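Local coordinates for protein R.Ecl18kI (Enterobacter cloacae, PDB 2GB7) that recognises the double-stranded DNA sequence 5'-CCNGG-3' as a type II restriction endonuclease and cuts it before the first C, at residues G7-L12 against P102-D107; K15-H20 against A109-Q114. The protein carries 1 engineered substitution. All blocks are in the same frame, centred on the assembly; numbering follows the deposited sequence.

Contact 1 (G7-L12 against P102-D107); sequences GEFKTL and PTHIYD. With nucleotides of chain A.
F9 sets the CD2-CE2 edge of its ring against the carbonyl oxygen and CB of H104. CE2 comes to 3.3 Å from H104 O, which lies at the edge of the phenyl ring and in its plane, while CD2 rests 3.8 Å from H104 CB. With CG anti to the backbone N (chi1 -166°), the ring extends from helix 6-20 straight at the first turns of helix 102-134. The two rings meet obliquely, their planes at 52° and their centroids 5.9 Å apart; the imidazole brings its CD2 corner to 4.0 Å from F9 CB, so it borders the root of the phenylalanine and does not cover its face. NE2 of H104 is turned the other way and hydrogen-bonds to L4 O, which ties the imidazole to the N-terminal residues just ahead of helix 6-20. M75 of helix 49-77 and L79 also touch the F9 side chain, so a third helix joins the packing of the N-terminal helix on the long helix 102-134, whose start falls in the EcoRII C-terminal family region of the PD-(D/E)XK clan. At the next residue of helix 6-20, facing one turn further along helix 102-134, the contact becomes charged. The K10 chain, bent at chi3 (-128°), brings CE, from above the carboxylate plane, to 3.2 Å from D107 OD2, whereas K10 NZ is 4.1 Å from the same oxygen. The opposite charges probably still attract each other, without a salt bridge. On another side of helix 102-134, Y106 turns to the DNA, and its hydroxyl donates a hydrogen bond of 3.0 Å from OH to OP2 of DG6 of chain A, a phosphate oxygen lying in the ring plane. I105 meets I105 of the second subunit.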
loop_
_atom_site.group_PDB
_atom_site.type_symbol
_atom_site.label_atom_id
_atom_site.label_comp_id
_atom_site.label_asym_id
_atom_site.label_seq_id
_atom_site.Cartn_x
_atom_site.Cartn_y
_atom_site.Cartn_z
ATOM N N GLY F 7 9.356 -12.702 19.392
ATOM C CA GLY F 7 7.972 -12.347 19.750
ATOM C C GLY F 7 7.933 -11.468 20.985
ATOM O O GLY F 7 7.139 -10.539 21.096
ATOM N N GLU F 8 8.815 -11.763 21.929
ATOM C CA GLU F 8 8.917 -10.952 23.134
ATOM C C GLU F 8 9.391 -9.538 22.824
ATOM O O GLU F 8 8.905 -8.581 23.422
ATOM C CB GLU F 8 9.827 -11.636 24.153
ATOM C CG GLU F 8 9.114 -12.770 24.863
ATOM C CD GLU F 8 10.048 -13.851 25.370
ATOM O OE1 GLU F 8 11.223 -13.553 25.678
ATOM O OE2 GLU F 8 9.592 -15.010 25.461
ATOM N N PHE F 9 10.335 -9.428 21.887
ATOM C CA PHE F 9 10.899 -8.149 21.468
ATOM C C PHE F 9 9.813 -7.321 20.785
ATOM O O PHE F 9 9.686 -6.123 21.044
ATOM C CB PHE F 9 12.084 -8.387 20.526
ATOM C CG PHE F 9 12.957 -7.169 20.287
ATOM C CD1 PHE F 9 13.316 -6.320 21.328
ATOM C CD2 PHE F 9 13.466 -6.914 19.015
ATOM C CE1 PHE F 9 14.148 -5.217 21.089
ATOM C CE2 PHE F 9 14.283 -5.818 18.771
ATOM C CZ PHE F 9 14.630 -4.974 19.809
ATOM N N LYS F 10 9.009 -7.966 19.943
ATOM C CA LYS F 10 7.872 -7.279 19.307
ATOM C C LYS F 10 6.907 -6.712 20.339
ATOM O O LYS F 10 6.430 -5.566 20.203
ATOM C CB LYS F 10 7.114 -8.207 18.363
ATOM C CG LYS F 10 7.857 -8.574 17.093
ATOM C CD LYS F 10 6.997 -9.486 16.249
ATOM C CE LYS F 10 7.739 -10.745 15.837
ATOM N NZ LYS F 10 6.848 -11.693 15.089
ATOM N N THR F 11 6.617 -7.504 21.371
ATOM C CA THR F 11 5.680 -7.090 22.411
ATOM C C THR F 11 6.207 -5.891 23.200
ATOM O O THR F 11 5.466 -4.934 23.474
ATOM C CB THR F 11 5.307 -8.262 23.329
ATOM O OG1 THR F 11 4.626 -9.251 22.544
ATOM C CG2 THR F 11 4.381 -7.805 24.456
ATOM N N LEU F 12 7.493 -5.940 23.530
ATOM C CA LEU F 12 8.160 -4.832 24.185
ATOM C C LEU F 12 8.150 -3.570 23.303
ATOM O O LEU F 12 7.872 -2.480 23.796
ATOM C CB LEU F 12 9.588 -5.238 24.567
ATOM C CG LEU F 12 10.558 -4.164 25.057
ATOM C CD1 LEU F 12 10.126 -3.566 26.392
ATOM C CD2 LEU F 12 11.953 -4.756 25.147
ATOM N N PRO F 102 19.163 -11.304 13.823
ATOM C CA PRO F 102 18.711 -10.692 12.578
ATOM C C PRO F 102 17.216 -10.517 12.547
ATOM O O PRO F 102 16.737 -9.513 11.998
ATOM C CB PRO F 102 19.122 -11.714 11.502
ATOM C CG PRO F 102 20.013 -12.658 12.142
ATOM C CD PRO F 102 19.623 -12.679 13.581
ATOM N N THR F 103 16.465 -11.467 13.104
ATOM C CA THR F 103 14.991 -11.326 13.064
ATOM C C THR F 103 14.565 -10.184 13.977
ATOM O O THR F 103 13.665 -9.412 13.633
ATOM C CB THR F 103 14.283 -12.628 13.469
ATOM O OG1 THR F 103 14.842 -13.713 12.716
ATOM C CG2 THR F 103 12.799 -12.566 13.243
ATOM N N HIS F 104 15.221 -10.077 15.130
ATOM C CA HIS F 104 14.982 -9.007 16.097
ATOM C C HIS F 104 15.171 -7.622 15.485
ATOM O O HIS F 104 14.275 -6.775 15.562
ATOM C CB HIS F 104 15.936 -9.151 17.290
ATOM C CG HIS F 104 15.756 -10.417 18.061
ATOM N ND1 HIS F 104 16.358 -11.600 17.691
ATOM C CD2 HIS F 104 15.068 -10.681 19.198
ATOM C CE1 HIS F 104 16.058 -12.539 18.573
ATOM N NE2 HIS F 104 15.269 -12.010 19.492
ATOM N N ILE F 105 16.345 -7.400 14.896
ATOM C CA ILE F 105 16.718 -6.107 14.320
ATOM C C ILE F 105 15.766 -5.787 13.182
ATOM O O ILE F 105 15.227 -4.669 13.090
ATOM C CB ILE F 105 18.179 -6.131 13.816
ATOM C CG1 ILE F 105 19.120 -6.282 15.007
ATOM C CG2 ILE F 105 18.536 -4.838 13.076
ATOM C CD1 ILE F 105 20.589 -6.442 14.611
ATOM N N TYR F 106 15.520 -6.779 12.336
ATOM C CA TYR F 106 14.567 -6.613 11.238
ATOM C C TYR F 106 13.169 -6.287 11.768
ATOM O O TYR F 106 12.523 -5.381 11.249
ATOM C CB TYR F 106 14.544 -7.848 10.324
ATOM C CG TYR F 106 13.445 -7.744 9.277
ATOM C CD1 TYR F 106 13.601 -6.977 8.135
ATOM C CD2 TYR F 106 12.243 -8.425 9.456
ATOM C CE1 TYR F 106 12.564 -6.868 7.183
ATOM C CE2 TYR F 106 11.212 -8.329 8.516
ATOM C CZ TYR F 106 11.384 -7.554 7.384
ATOM O OH TYR F 106 10.372 -7.468 6.447
ATOM N N ASP F 107 12.690 -7.013 12.776
ATOM C CA ASP F 107 11.362 -6.761 13.344
ATOM C C ASP F 107 11.197 -5.354 13.916
ATOM O O ASP F 107 10.134 -4.718 13.776
ATOM C CB ASP F 107 11.048 -7.776 14.426
ATOM C CG ASP F 107 10.740 -9.143 13.856
ATOM O OD1 ASP F 107 10.595 -9.264 12.613
ATOM O OD2 ASP F 107 10.640 -10.085 14.671
ATOM P P DG A 6 7.061 -8.686 5.902
ATOM O OP1 DG A 6 7.613 -7.867 4.792
ATOM O OP2 DG A 6 7.962 -9.129 6.998
ATOM O "O5'" DG A 6 5.856 -7.908 6.580
ATOM C "C5'" DG A 6 4.968 -7.106 5.811
ATOM C "C4'" DG A 6 3.959 -6.467 6.731
ATOM O "O4'" DG A 6 3.127 -5.523 6.016
ATOM C "C3'" DG A 6 3.001 -7.454 7.398
ATOM O "O3'" DG A 6 2.761 -6.996 8.727
ATOM C "C2'" DG A 6 1.735 -7.303 6.575
ATOM C "C1'" DG A 6 1.776 -5.815 6.301
ATOM N N9 DG A 6 0.969 -5.308 5.200
ATOM C C8 DG A 6 0.170 -6.006 4.325
ATOM N N7 DG A 6 -0.441 -5.230 3.469
ATOM C C5 DG A 6 -0.013 -3.951 3.801
ATOM C C6 DG A 6 -0.341 -2.687 3.238
ATOM O O6 DG A 6 -1.112 -2.434 2.308
ATOM N N1 DG A 6 0.335 -1.652 3.877
ATOM C C2 DG A 6 1.206 -1.805 4.924
ATOM N N2 DG A 6 1.775 -0.683 5.394
ATOM N N3 DG A 6 1.504 -2.970 5.468
ATOM C C4 DG A 6 0.865 -3.989 4.859
#

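Contact 2 (K15-H20 against A109-Q114); sequences KERKSH and ALSNTQ. With nucleotides of chain A.
R17 sends CG anti to its own N (chi1 -164°) and then bends at chi3 (-54°), which carries the guanidinium across to helix 102-134; the S111 hydroxyl, swung anti to N as well (chi1 -174°), comes out to meet it. NH1 and NH2 grip N112 OD1 end-on, both on one oxygen. The NH2 bond is the shorter and straighter, 2.9 Å to OD1, and NH1 stands 3.2 Å from that atom. The oxygen lies in the guanidinium plane, yet the amide plane is turned almost perpendicular to it. S111 OG, which lies tilted out of the guanidinium plane, accepts a bond from R17 NH2 at 2.9 Å. S111 OG in turn donates to OP1 of DG8 of chain A at 2.7 Å, and R17 packs against a DNA phosphate, where its positive charge is probably favourable. T72 of helix 49-77 takes up N112 ND2, fixing the amide's rotation. Further along, Q114 NE2 donates to DG6 N3 of chain A at 3.1 Å, and Q114 O accepts from N2 of DG7 of chain A. R17 thus backs the phosphate-binding S111 as a second-shell residue, next to Q114, whose bonds to guanine N2 and N3 are those of minor-groove recognition in a DNA-binding site.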
loop_
_atom_site.group_PDB
_atom_site.type_symbol
_atom_site.label_atom_id
_atom_site.label_comp_id
_atom_site.label_asym_id
_atom_site.label_seq_id
_atom_site.Cartn_x
_atom_site.Cartn_y
_atom_site.Cartn_z
ATOM N N LYS F 15 4.760 -2.003 23.343
ATOM C CA LYS F 15 4.510 -1.430 24.660
ATOM C C LYS F 15 5.237 -0.099 24.796
ATOM O O LYS F 15 4.653 0.897 25.226
ATOM C CB LYS F 15 4.948 -2.408 25.758
ATOM C CG LYS F 15 4.609 -1.983 27.190
ATOM C CD LYS F 15 5.097 -3.042 28.170
ATOM C CE LYS F 15 5.142 -2.530 29.609
ATOM N NZ LYS F 15 3.904 -2.842 30.401
ATOM N N GLU F 16 6.500 -0.088 24.386
ATOM C CA GLU F 16 7.356 1.081 24.503
ATOM C C GLU F 16 6.945 2.180 23.556
ATOM O O GLU F 16 7.007 3.337 23.927
ATOM C CB GLU F 16 8.817 0.724 24.238
ATOM C CG GLU F 16 9.435 -0.169 25.323
ATOM C CD GLU F 16 9.749 0.565 26.617
ATOM O OE1 GLU F 16 10.010 -0.128 27.633
ATOM O OE2 GLU F 16 9.775 1.818 26.632
ATOM N N ARG F 17 6.556 1.816 22.336
ATOM C CA ARG F 17 6.109 2.814 21.359
ATOM C C ARG F 17 4.875 3.550 21.858
ATOM O O ARG F 17 4.797 4.776 21.758
ATOM C CB ARG F 17 5.821 2.177 19.998
ATOM C CG ARG F 17 5.736 3.218 18.875
ATOM C CD ARG F 17 5.403 2.616 17.514
ATOM N NE ARG F 17 6.313 1.538 17.141
ATOM C CZ ARG F 17 7.507 1.714 16.591
ATOM N NH1 ARG F 17 7.980 2.947 16.392
ATOM N NH2 ARG F 17 8.255 0.647 16.294
ATOM N N LYS F 18 3.905 2.797 22.366
ATOM C CA LYS F 18 2.683 3.379 22.921
ATOM C C LYS F 18 2.983 4.323 24.088
ATOM O O LYS F 18 2.373 5.395 24.192
ATOM C CB LYS F 18 1.718 2.284 23.368
ATOM C CG LYS F 18 0.395 2.789 23.888
ATOM C CD LYS F 18 -0.417 1.670 24.494
ATOM C CE LYS F 18 -0.509 1.813 26.004
ATOM N NZ LYS F 18 -1.286 0.682 26.604
ATOM N N SER F 19 3.925 3.925 24.941
ATOM C CA SER F 19 4.254 4.671 26.149
ATOM C C SER F 19 4.994 5.955 25.880
ATOM O O SER F 19 4.891 6.894 26.668
ATOM C CB SER F 19 5.141 3.838 27.077
ATOM O OG SER F 19 4.476 2.668 27.475
ATOM N N HIS F 20 5.785 5.981 24.814
ATOM C CA HIS F 20 6.733 7.068 24.627
ATOM C C HIS F 20 6.479 8.027 23.490
ATOM O O HIS F 20 7.017 9.131 23.494
ATOM C CB HIS F 20 8.137 6.520 24.491
ATOM C CG HIS F 20 8.682 6.009 25.782
ATOM N ND1 HIS F 20 9.041 6.845 26.817
ATOM C CD2 HIS F 20 8.893 4.749 26.220
ATOM C CE1 HIS F 20 9.466 6.118 27.833
ATOM N NE2 HIS F 20 9.375 4.845 27.500
ATOM N N ALA F 109 12.993 -2.639 12.880
ATOM C CA ALA F 109 12.950 -1.710 11.750
ATOM C C ALA F 109 11.617 -1.804 11.027
ATOM O O ALA F 109 11.051 -0.785 10.633
ATOM C CB ALA F 109 14.079 -1.989 10.789
ATOM N N LEU F 110 11.123 -3.028 10.870
ATOM C CA LEU F 110 9.819 -3.230 10.248
ATOM C C LEU F 110 8.721 -2.472 11.000
ATOM O O LEU F 110 7.931 -1.752 10.379
ATOM C CB LEU F 110 9.447 -4.715 10.152
ATOM C CG LEU F 110 8.077 -5.083 9.549
ATOM C CD1 LEU F 110 7.912 -4.559 8.120
ATOM C CD2 LEU F 110 7.930 -6.619 9.606
ATOM N N SER F 111 8.693 -2.636 12.323
ATOM C CA SER F 111 7.718 -1.959 13.178
ATOM C C SER F 111 7.820 -0.440 12.991
ATOM O O SER F 111 6.788 0.240 12.859
ATOM C CB SER F 111 7.973 -2.342 14.640
ATOM O OG SER F 111 6.973 -1.814 15.489
ATOM N N ASN F 112 9.057 0.067 12.968
ATOM C CA ASN F 112 9.337 1.497 12.670
ATOM C C ASN F 112 8.781 2.003 11.346
ATOM O O ASN F 112 8.137 3.071 11.309
ATOM C CB ASN F 112 10.837 1.780 12.695
ATOM C CG ASN F 112 11.399 1.843 14.102
ATOM O OD1 ASN F 112 10.677 1.776 15.101
ATOM N ND2 ASN F 112 12.709 1.995 14.177
ATOM N N THR F 113 9.018 1.269 10.249
ATOM C CA THR F 113 8.490 1.762 8.968
ATOM C C THR F 113 6.978 1.653 8.898
ATOM O O THR F 113 6.307 2.491 8.259
ATOM C CB THR F 113 9.127 1.118 7.700
ATOM O OG1 THR F 113 8.672 1.823 6.527
ATOM C CG2 THR F 113 8.852 -0.409 7.608
ATOM N N GLN F 114 6.424 0.638 9.554
ATOM C CA GLN F 114 4.945 0.520 9.550
ATOM C C GLN F 114 4.289 1.631 10.361
ATOM O O GLN F 114 3.208 2.171 9.990
ATOM C CB GLN F 114 4.520 -0.843 10.067
ATOM C CG GLN F 114 5.049 -2.003 9.231
ATOM C CD GLN F 114 4.337 -2.117 7.879
ATOM O OE1 GLN F 114 4.467 -1.248 6.999
ATOM N NE2 GLN F 114 3.546 -3.171 7.726
ATOM P P DG A 7 2.628 -8.044 9.937
ATOM O OP1 DG A 7 3.670 -9.095 9.756
ATOM O OP2 DG A 7 1.210 -8.445 10.064
ATOM O "O5'" DG A 7 3.032 -7.149 11.191
ATOM C "C5'" DG A 7 4.318 -6.530 11.237
ATOM C "C4'" DG A 7 4.209 -5.105 11.730
ATOM O "O4'" DG A 7 3.529 -4.289 10.745
ATOM C "C3'" DG A 7 3.456 -4.905 13.042
ATOM O "O3'" DG A 7 4.146 -3.903 13.803
ATOM C "C2'" DG A 7 2.073 -4.465 12.584
ATOM C "C1'" DG A 7 2.367 -3.699 11.302
ATOM N N9 DG A 7 1.317 -3.761 10.287
ATOM C C8 DG A 7 0.602 -4.870 9.906
ATOM N N7 DG A 7 -0.259 -4.626 8.955
ATOM C C5 DG A 7 -0.104 -3.272 8.689
ATOM C C6 DG A 7 -0.763 -2.441 7.746
ATOM O O6 DG A 7 -1.628 -2.751 6.924
ATOM N N1 DG A 7 -0.311 -1.126 7.817
ATOM C C2 DG A 7 0.661 -0.671 8.676
ATOM N N2 DG A 7 0.956 0.636 8.593
ATOM N N3 DG A 7 1.294 -1.440 9.551
ATOM C C4 DG A 7 0.860 -2.720 9.507
ATOM P P DG A 6 7.061 -8.686 5.902
ATOM O OP1 DG A 6 7.613 -7.867 4.792
ATOM O OP2 DG A 6 7.962 -9.129 6.998
ATOM O "O5'" DG A 6 5.856 -7.908 6.580
ATOM C "C5'" DG A 6 4.968 -7.106 5.811
ATOM C "C4'" DG A 6 3.959 -6.467 6.731
ATOM O "O4'" DG A 6 3.127 -5.523 6.016
ATOM C "C3'" DG A 6 3.001 -7.454 7.398
ATOM O "O3'" DG A 6 2.761 -6.996 8.727
ATOM C "C2'" DG A 6 1.735 -7.303 6.575
ATOM C "C1'" DG A 6 1.776 -5.815 6.301
ATOM N N9 DG A 6 0.969 -5.308 5.200
ATOM C C8 DG A 6 0.170 -6.006 4.325
ATOM N N7 DG A 6 -0.441 -5.230 3.469
ATOM C C5 DG A 6 -0.013 -3.951 3.801
ATOM C C6 DG A 6 -0.341 -2.687 3.238
ATOM O O6 DG A 6 -1.112 -2.434 2.308
ATOM N N1 DG A 6 0.335 -1.652 3.877
ATOM C C2 DG A 6 1.206 -1.805 4.924
ATOM N N2 DG A 6 1.775 -0.683 5.394
ATOM N N3 DG A 6 1.504 -2.970 5.468
ATOM C C4 DG A 6 0.865 -3.989 4.859
ATOM P P DG A 8 3.507 -3.323 15.158
ATOM O OP1 DG A 8 4.650 -3.034 16.069
ATOM O OP2 DG A 8 2.388 -4.168 15.635
ATOM O "O5'" DG A 8 2.944 -1.912 14.685
ATOM C "C5'" DG A 8 3.799 -1.018 13.981
ATOM C "C4'" DG A 8 3.064 0.253 13.634
ATOM O "O4'" DG A 8 2.091 -0.000 12.595
ATOM C "C3'" DG A 8 2.299 0.892 14.788
ATOM O "O3'" DG A 8 2.459 2.305 14.701
ATOM C "C2'" DG A 8 0.860 0.481 14.526
ATOM C "C1'" DG A 8 0.813 0.448 13.009
ATOM N N9 DG A 8 -0.174 -0.456 12.428
ATOM C C8 DG A 8 -0.268 -1.812 12.619
ATOM N N7 DG A 8 -1.229 -2.361 11.928
ATOM C C5 DG A 8 -1.813 -1.303 11.246
ATOM C C6 DG A 8 -2.899 -1.285 10.335
ATOM O O6 DG A 8 -3.581 -2.237 9.933
ATOM N N1 DG A 8 -3.168 0.002 9.883
ATOM C C2 DG A 8 -2.480 1.130 10.260
ATOM N N2 DG A 8 -2.899 2.285 9.725
ATOM N N3 DG A 8 -1.459 1.125 11.104
ATOM C C4 DG A 8 -1.181 -0.116 11.554
#

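Both contacts join helix 6-20 to helix 102-134, their centres about 11 Å apart on the same side of the chain's centre. Along the chain the order is 7-12, 15-20, 102-107, 109-114: contact 1 uses the earlier part of each helix and contact 2 the later, as two helices running in the same general direction would give. Helix 49-77, from the largely helical region in between, touches both. Contact 1 lies farther out and is partly buried, contact 2 is buried; helix 102-134 touches DNA at both, a phosphate at contact 1, phosphate and base edges at contact 2. Each also touches the second subunit, so this helix links the N-terminal helix, dimer partner and DNA.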